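Local coordinates for protein transcriptional regulator, LacI family (Corynebacterium glutamicum, PDB 3H5T) that regulates transcription by binding a palindromic promoter motif, acting as an inositol-dependent activator of the inositol phosphate synthase gene and influencing cell wall biogenesis, at residues V155-I169 with K324-I336. Residues are numbered along the deposited sequence; the frame is centred on the assembly and turned at random.
Sequences VIADQPAREEGMPFI and KGFKAGETLLKMI
I169 and V155, on neighbouring parallel strands, press their aliphatic branches into helix 321-336, a clear example of a helix laid against a sheet whose helix-facing residues alternate with others, here I156 and F168, that turn the other way. Helix segment 324-336 runs almost exactly opposite to strand 155-157, at 171°, with the two axes 8.5 Å apart at closest approach. Packing is densest around I169. Its chain is extended beyond CB, which carries CD1 against the backbone where K327 passes into A328; I169 CD1 also lies 3.8 Å from T331 OG1. That hydroxyl is turned back along its own helix and donates to K327 O at 2.5 Å; the same oxygen takes T331 N from the opposite face of its plane. With chi1 at -61°, T331 OG1 lies beside the backbone N and CG2 faces the strands. T331 CG2 touches P167 CB at 3.8 Å and V155 CG2 at 4.0 Å, while the other valine branch, CG1, rests against A328 O and L332 CB. Just past the C-terminal end of strand 155-157, K324 bends at chi3 (64°) and crosses D158 at about a right angle, its NZ donating to D158 OD1 at 2.7 Å from above the carboxylate plane in a salt bridge. N321 OD1 accepts from the same ammonium, and F91 of helix 86-98 adjoins the lysine. Toward solvent the fit thins: the sulfur and methyl of M335 reach the CG-CD side of the P167 ring, M335 CE 3.8 Å from P167 CD, beside exposed G165, and K327 leads its amine away. Such helix-on-parallel-sheet layering is characteristic of the alpha/beta subdomains of the LacI-family, periplasmic-binding-protein-like fold.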
loop_
_atom_site.group_PDB
_atom_site.type_symbol
_atom_site.label_atom_id
_atom_site.label_comp_id
_atom_site.label_asym_id
_atom_site.label_seq_id
_atom_site.Cartn_x
_atom_site.Cartn_y
_atom_site.Cartn_z
ATOM N N VAL A 155 7.044 -13.783 -0.185
ATOM C CA VAL A 155 6.813 -12.935 -1.339
ATOM C C VAL A 155 7.001 -11.505 -0.832
ATOM O O VAL A 155 6.629 -11.182 0.297
ATOM C CB VAL A 155 5.381 -13.092 -1.884
ATOM C CG1 VAL A 155 4.368 -12.755 -0.794
ATOM C CG2 VAL A 155 5.177 -12.165 -3.068
ATOM N N ILE A 156 7.584 -10.651 -1.662
ATOM C CA ILE A 156 7.819 -9.270 -1.272
ATOM C C ILE A 156 6.925 -8.307 -2.049
ATOM O O ILE A 156 6.753 -8.457 -3.260
ATOM C CB ILE A 156 9.301 -8.885 -1.521
ATOM C CG1 ILE A 156 10.204 -9.637 -0.543
ATOM C CG2 ILE A 156 9.491 -7.379 -1.389
ATOM C CD1 ILE A 156 11.658 -9.645 -0.959
ATOM N N ALA A 157 6.367 -7.319 -1.349
ATOM C CA ALA A 157 5.521 -6.306 -1.980
ATOM C C ALA A 157 6.139 -4.925 -1.782
ATOM O O ALA A 157 6.563 -4.572 -0.676
ATOM C CB ALA A 157 4.120 -6.333 -1.387
ATOM N N ASP A 158 6.185 -4.150 -2.862
ATOM C CA ASP A 158 6.742 -2.804 -2.835
ATOM C C ASP A 158 8.264 -2.759 -2.700
ATOM O O ASP A 158 8.942 -2.124 -3.499
ATOM C CB ASP A 158 6.087 -2.001 -1.709
ATOM C CG ASP A 158 4.845 -1.257 -2.172
ATOM O OD1 ASP A 158 4.054 -0.818 -1.306
ATOM O OD2 ASP A 158 4.666 -1.097 -3.403
ATOM N N GLN A 159 8.800 -3.446 -1.699
ATOM C CA GLN A 159 10.241 -3.468 -1.470
ATOM C C GLN A 159 10.538 -4.483 -0.363
ATOM O O GLN A 159 9.676 -4.773 0.458
ATOM C CB GLN A 159 10.697 -2.071 -1.043
ATOM C CG GLN A 159 9.977 -1.573 0.195
ATOM C CD GLN A 159 10.265 -0.125 0.505
ATOM O OE1 GLN A 159 11.344 0.386 0.207
ATOM N NE2 GLN A 159 9.309 0.543 1.131
ATOM N N PRO A 160 11.764 -5.014 -0.299
ATOM C CA PRO A 160 12.938 -4.771 -1.137
ATOM C C PRO A 160 12.954 -5.590 -2.425
ATOM O O PRO A 160 12.538 -6.746 -2.450
ATOM C CB PRO A 160 14.084 -5.161 -0.218
ATOM C CG PRO A 160 13.515 -6.407 0.411
ATOM C CD PRO A 160 12.087 -5.993 0.757
ATOM N N ALA A 161 13.464 -4.970 -3.479
ATOM C CA ALA A 161 13.574 -5.609 -4.777
ATOM C C ALA A 161 14.847 -6.429 -4.829
ATOM O O ALA A 161 15.761 -6.229 -4.032
ATOM C CB ALA A 161 13.615 -4.545 -5.879
ATOM N N ARG A 162 14.892 -7.355 -5.776
ATOM C CA ARG A 162 16.068 -8.176 -5.994
ATOM C C ARG A 162 16.546 -9.049 -4.832
ATOM O O ARG A 162 17.740 -9.104 -4.546
ATOM C CB ARG A 162 17.212 -7.278 -6.478
ATOM C CG ARG A 162 16.938 -6.583 -7.818
ATOM C CD ARG A 162 18.026 -5.581 -8.178
ATOM N NE ARG A 162 17.970 -4.409 -7.308
ATOM C CZ ARG A 162 17.065 -3.436 -7.407
ATOM N NH1 ARG A 162 16.128 -3.479 -8.356
ATOM N NH2 ARG A 162 17.085 -2.421 -6.544
ATOM N N GLU A 163 15.622 -9.722 -4.155
ATOM C CA GLU A 163 16.002 -10.638 -3.084
ATOM C C GLU A 163 15.901 -12.003 -3.737
ATOM O O GLU A 163 14.914 -12.293 -4.399
ATOM C CB GLU A 163 15.035 -10.567 -1.896
ATOM C CG GLU A 163 15.288 -9.420 -0.931
ATOM C CD GLU A 163 16.679 -9.458 -0.317
ATOM O OE1 GLU A 163 17.108 -10.549 0.111
ATOM O OE2 GLU A 163 17.339 -8.396 -0.254
ATOM N N GLU A 164 16.914 -12.839 -3.569
ATOM C CA GLU A 164 16.883 -14.162 -4.183
ATOM C C GLU A 164 15.839 -15.082 -3.543
ATOM O O GLU A 164 15.695 -15.120 -2.328
ATOM C CB GLU A 164 18.268 -14.815 -4.099
ATOM C CG GLU A 164 18.313 -16.226 -4.677
ATOM C CD GLU A 164 19.569 -16.971 -4.279
ATOM O OE1 GLU A 164 19.843 -17.057 -3.060
ATOM O OE2 GLU A 164 20.278 -17.474 -5.180
ATOM N N GLY A 165 15.113 -15.815 -4.381
ATOM C CA GLY A 165 14.101 -16.743 -3.899
ATOM C C GLY A 165 12.845 -16.113 -3.323
ATOM O O GLY A 165 12.040 -16.803 -2.699
ATOM N N MET A 166 12.663 -14.813 -3.541
ATOM C CA MET A 166 11.503 -14.102 -3.011
ATOM C C MET A 166 10.748 -13.277 -4.068
ATOM O O MET A 166 11.104 -12.126 -4.326
ATOM C CB MET A 166 11.947 -13.169 -1.863
ATOM C CG MET A 166 12.285 -13.849 -0.528
ATOM S SD MET A 166 12.812 -12.700 0.807
ATOM C CE MET A 166 13.899 -13.709 1.653
ATOM N N PRO A 167 9.704 -13.858 -4.695
ATOM C CA PRO A 167 8.902 -13.174 -5.715
ATOM C C PRO A 167 8.598 -11.734 -5.315
ATOM O O PRO A 167 8.332 -11.454 -4.149
ATOM C CB PRO A 167 7.663 -14.050 -5.803
ATOM C CG PRO A 167 8.267 -15.405 -5.733
ATOM C CD PRO A 167 9.270 -15.261 -4.574
ATOM N N PHE A 168 8.630 -10.836 -6.294
ATOM C CA PHE A 168 8.441 -9.407 -6.067
ATOM C C PHE A 168 7.271 -8.799 -6.856
ATOM O O PHE A 168 7.148 -9.005 -8.065
ATOM C CB PHE A 168 9.774 -8.715 -6.425
ATOM C CG PHE A 168 9.775 -7.208 -6.277
ATOM C CD1 PHE A 168 9.771 -6.610 -5.024
ATOM C CD2 PHE A 168 9.840 -6.393 -7.401
ATOM C CE1 PHE A 168 9.834 -5.221 -4.895
ATOM C CE2 PHE A 168 9.906 -5.006 -7.286
ATOM C CZ PHE A 168 9.904 -4.420 -6.031
ATOM N N ILE A 169 6.420 -8.047 -6.163
ATOM C CA ILE A 169 5.265 -7.390 -6.778
ATOM C C ILE A 169 5.294 -5.894 -6.464
ATOM O O ILE A 169 5.239 -5.501 -5.300
ATOM C CB ILE A 169 3.933 -7.935 -6.224
ATOM C CG1 ILE A 169 3.880 -9.452 -6.383
ATOM C CG2 ILE A 169 2.754 -7.264 -6.937
ATOM C CD1 ILE A 169 2.587 -10.062 -5.864
ATOM N N LYS A 324 -2.557 -5.397 -5.563
ATOM C CA LYS A 324 -1.180 -5.698 -5.179
ATOM C C LYS A 324 -1.177 -6.687 -4.023
ATOM O O LYS A 324 -0.340 -7.584 -3.958
ATOM C CB LYS A 324 -0.450 -4.424 -4.766
ATOM C CG LYS A 324 1.005 -4.654 -4.420
ATOM C CD LYS A 324 1.687 -3.371 -4.008
ATOM C CE LYS A 324 1.072 -2.807 -2.738
ATOM N NZ LYS A 324 1.636 -1.460 -2.398
ATOM N N GLY A 325 -2.133 -6.518 -3.118
ATOM C CA GLY A 325 -2.241 -7.410 -1.981
ATOM C C GLY A 325 -2.797 -8.756 -2.384
ATOM O O GLY A 325 -2.359 -9.790 -1.872
ATOM N N PHE A 326 -3.769 -8.753 -3.295
ATOM C CA PHE A 326 -4.356 -10.005 -3.760
ATOM C C PHE A 326 -3.299 -10.839 -4.468
ATOM O O PHE A 326 -3.175 -12.038 -4.213
ATOM C CB PHE A 326 -5.523 -9.756 -4.722
ATOM C CG PHE A 326 -6.220 -11.019 -5.160
ATOM C CD1 PHE A 326 -7.080 -11.693 -4.297
ATOM C CD2 PHE A 326 -5.994 -11.551 -6.423
ATOM C CE1 PHE A 326 -7.710 -12.887 -4.691
ATOM C CE2 PHE A 326 -6.614 -12.740 -6.825
ATOM C CZ PHE A 326 -7.473 -13.407 -5.953
ATOM N N LYS A 327 -2.536 -10.216 -5.360
ATOM C CA LYS A 327 -1.490 -10.947 -6.074
ATOM C C LYS A 327 -0.436 -11.435 -5.080
ATOM O O LYS A 327 0.128 -12.521 -5.242
ATOM C CB LYS A 327 -0.802 -10.062 -7.128
ATOM C CG LYS A 327 -1.688 -9.589 -8.257
ATOM C CD LYS A 327 -0.871 -8.883 -9.316
ATOM C CE LYS A 327 -1.694 -8.688 -10.581
ATOM N NZ LYS A 327 -2.280 -9.977 -11.071
ATOM N N ALA A 328 -0.170 -10.623 -4.056
ATOM C CA ALA A 328 0.822 -10.980 -3.049
ATOM C C ALA A 328 0.417 -12.267 -2.347
ATOM O O ALA A 328 1.151 -13.250 -2.377
ATOM C CB ALA A 328 0.980 -9.852 -2.044
ATOM N N GLY A 329 -0.760 -12.257 -1.728
ATOM C CA GLY A 329 -1.256 -13.437 -1.034
ATOM C C GLY A 329 -1.380 -14.648 -1.944
ATOM O O GLY A 329 -1.014 -15.753 -1.552
ATOM N N GLU A 330 -1.903 -14.448 -3.154
ATOM C CA GLU A 330 -2.046 -15.544 -4.120
ATOM C C GLU A 330 -0.693 -16.140 -4.459
ATOM O O GLU A 330 -0.524 -17.360 -4.485
ATOM C CB GLU A 330 -2.708 -15.058 -5.412
ATOM C CG GLU A 330 -4.225 -15.048 -5.363
ATOM C CD GLU A 330 -4.799 -16.436 -5.140
ATOM O OE1 GLU A 330 -6.028 -16.551 -4.911
ATOM O OE2 GLU A 330 -4.014 -17.415 -5.195
ATOM N N THR A 331 0.274 -15.269 -4.723
ATOM C CA THR A 331 1.612 -15.713 -5.054
ATOM C C THR A 331 2.145 -16.552 -3.899
ATOM O O THR A 331 2.740 -17.605 -4.114
ATOM C CB THR A 331 2.534 -14.517 -5.293
ATOM O OG1 THR A 331 2.032 -13.751 -6.391
ATOM C CG2 THR A 331 3.938 -14.968 -5.608
ATOM N N LEU A 332 1.914 -16.088 -2.673
ATOM C CA LEU A 332 2.387 -16.810 -1.497
ATOM C C LEU A 332 1.764 -18.205 -1.434
ATOM O O LEU A 332 2.482 -19.209 -1.336
ATOM C CB LEU A 332 2.063 -16.029 -0.215
ATOM C CG LEU A 332 2.563 -16.657 1.096
ATOM C CD1 LEU A 332 4.050 -16.913 0.999
ATOM C CD2 LEU A 332 2.266 -15.744 2.272
ATOM N N LEU A 333 0.436 -18.267 -1.506
ATOM C CA LEU A 333 -0.260 -19.548 -1.464
ATOM C C LEU A 333 0.220 -20.503 -2.557
ATOM O O LEU A 333 0.439 -21.682 -2.286
ATOM C CB LEU A 333 -1.770 -19.337 -1.564
ATOM C CG LEU A 333 -2.371 -18.599 -0.369
ATOM C CD1 LEU A 333 -3.895 -18.535 -0.502
ATOM C CD2 LEU A 333 -1.973 -19.322 0.912
ATOM N N LYS A 334 0.388 -20.013 -3.785
ATOM C CA LYS A 334 0.880 -20.871 -4.860
ATOM C C LYS A 334 2.286 -21.369 -4.545
ATOM O O LYS A 334 2.648 -22.484 -4.931
ATOM C CB LYS A 334 0.920 -20.129 -6.191
ATOM C CG LYS A 334 -0.382 -20.078 -6.937
ATOM C CD LYS A 334 -0.195 -19.291 -8.222
ATOM C CE LYS A 334 -1.442 -19.337 -9.085
ATOM N NZ LYS A 334 -2.640 -18.917 -8.314
ATOM N N MET A 335 3.083 -20.543 -3.861
ATOM C CA MET A 335 4.448 -20.923 -3.488
ATOM C C MET A 335 4.392 -22.092 -2.502
ATOM O O MET A 335 5.074 -23.100 -2.668
ATOM C CB MET A 335 5.182 -19.758 -2.808
ATOM C CG MET A 335 5.858 -18.738 -3.717
ATOM S SD MET A 335 6.653 -17.396 -2.743
ATOM C CE MET A 335 8.188 -18.174 -2.347
ATOM N N ILE A 336 3.580 -21.929 -1.463
ATOM C CA ILE A 336 3.415 -22.942 -0.431
ATOM C C ILE A 336 2.826 -24.217 -1.032
ATOM O O ILE A 336 3.077 -25.318 -0.546
ATOM C CB ILE A 336 2.493 -22.413 0.711
ATOM C CG1 ILE A 336 3.206 -21.285 1.460
ATOM C CG2 ILE A 336 2.120 -23.535 1.681
ATOM C CD1 ILE A 336 2.343 -20.601 2.503
#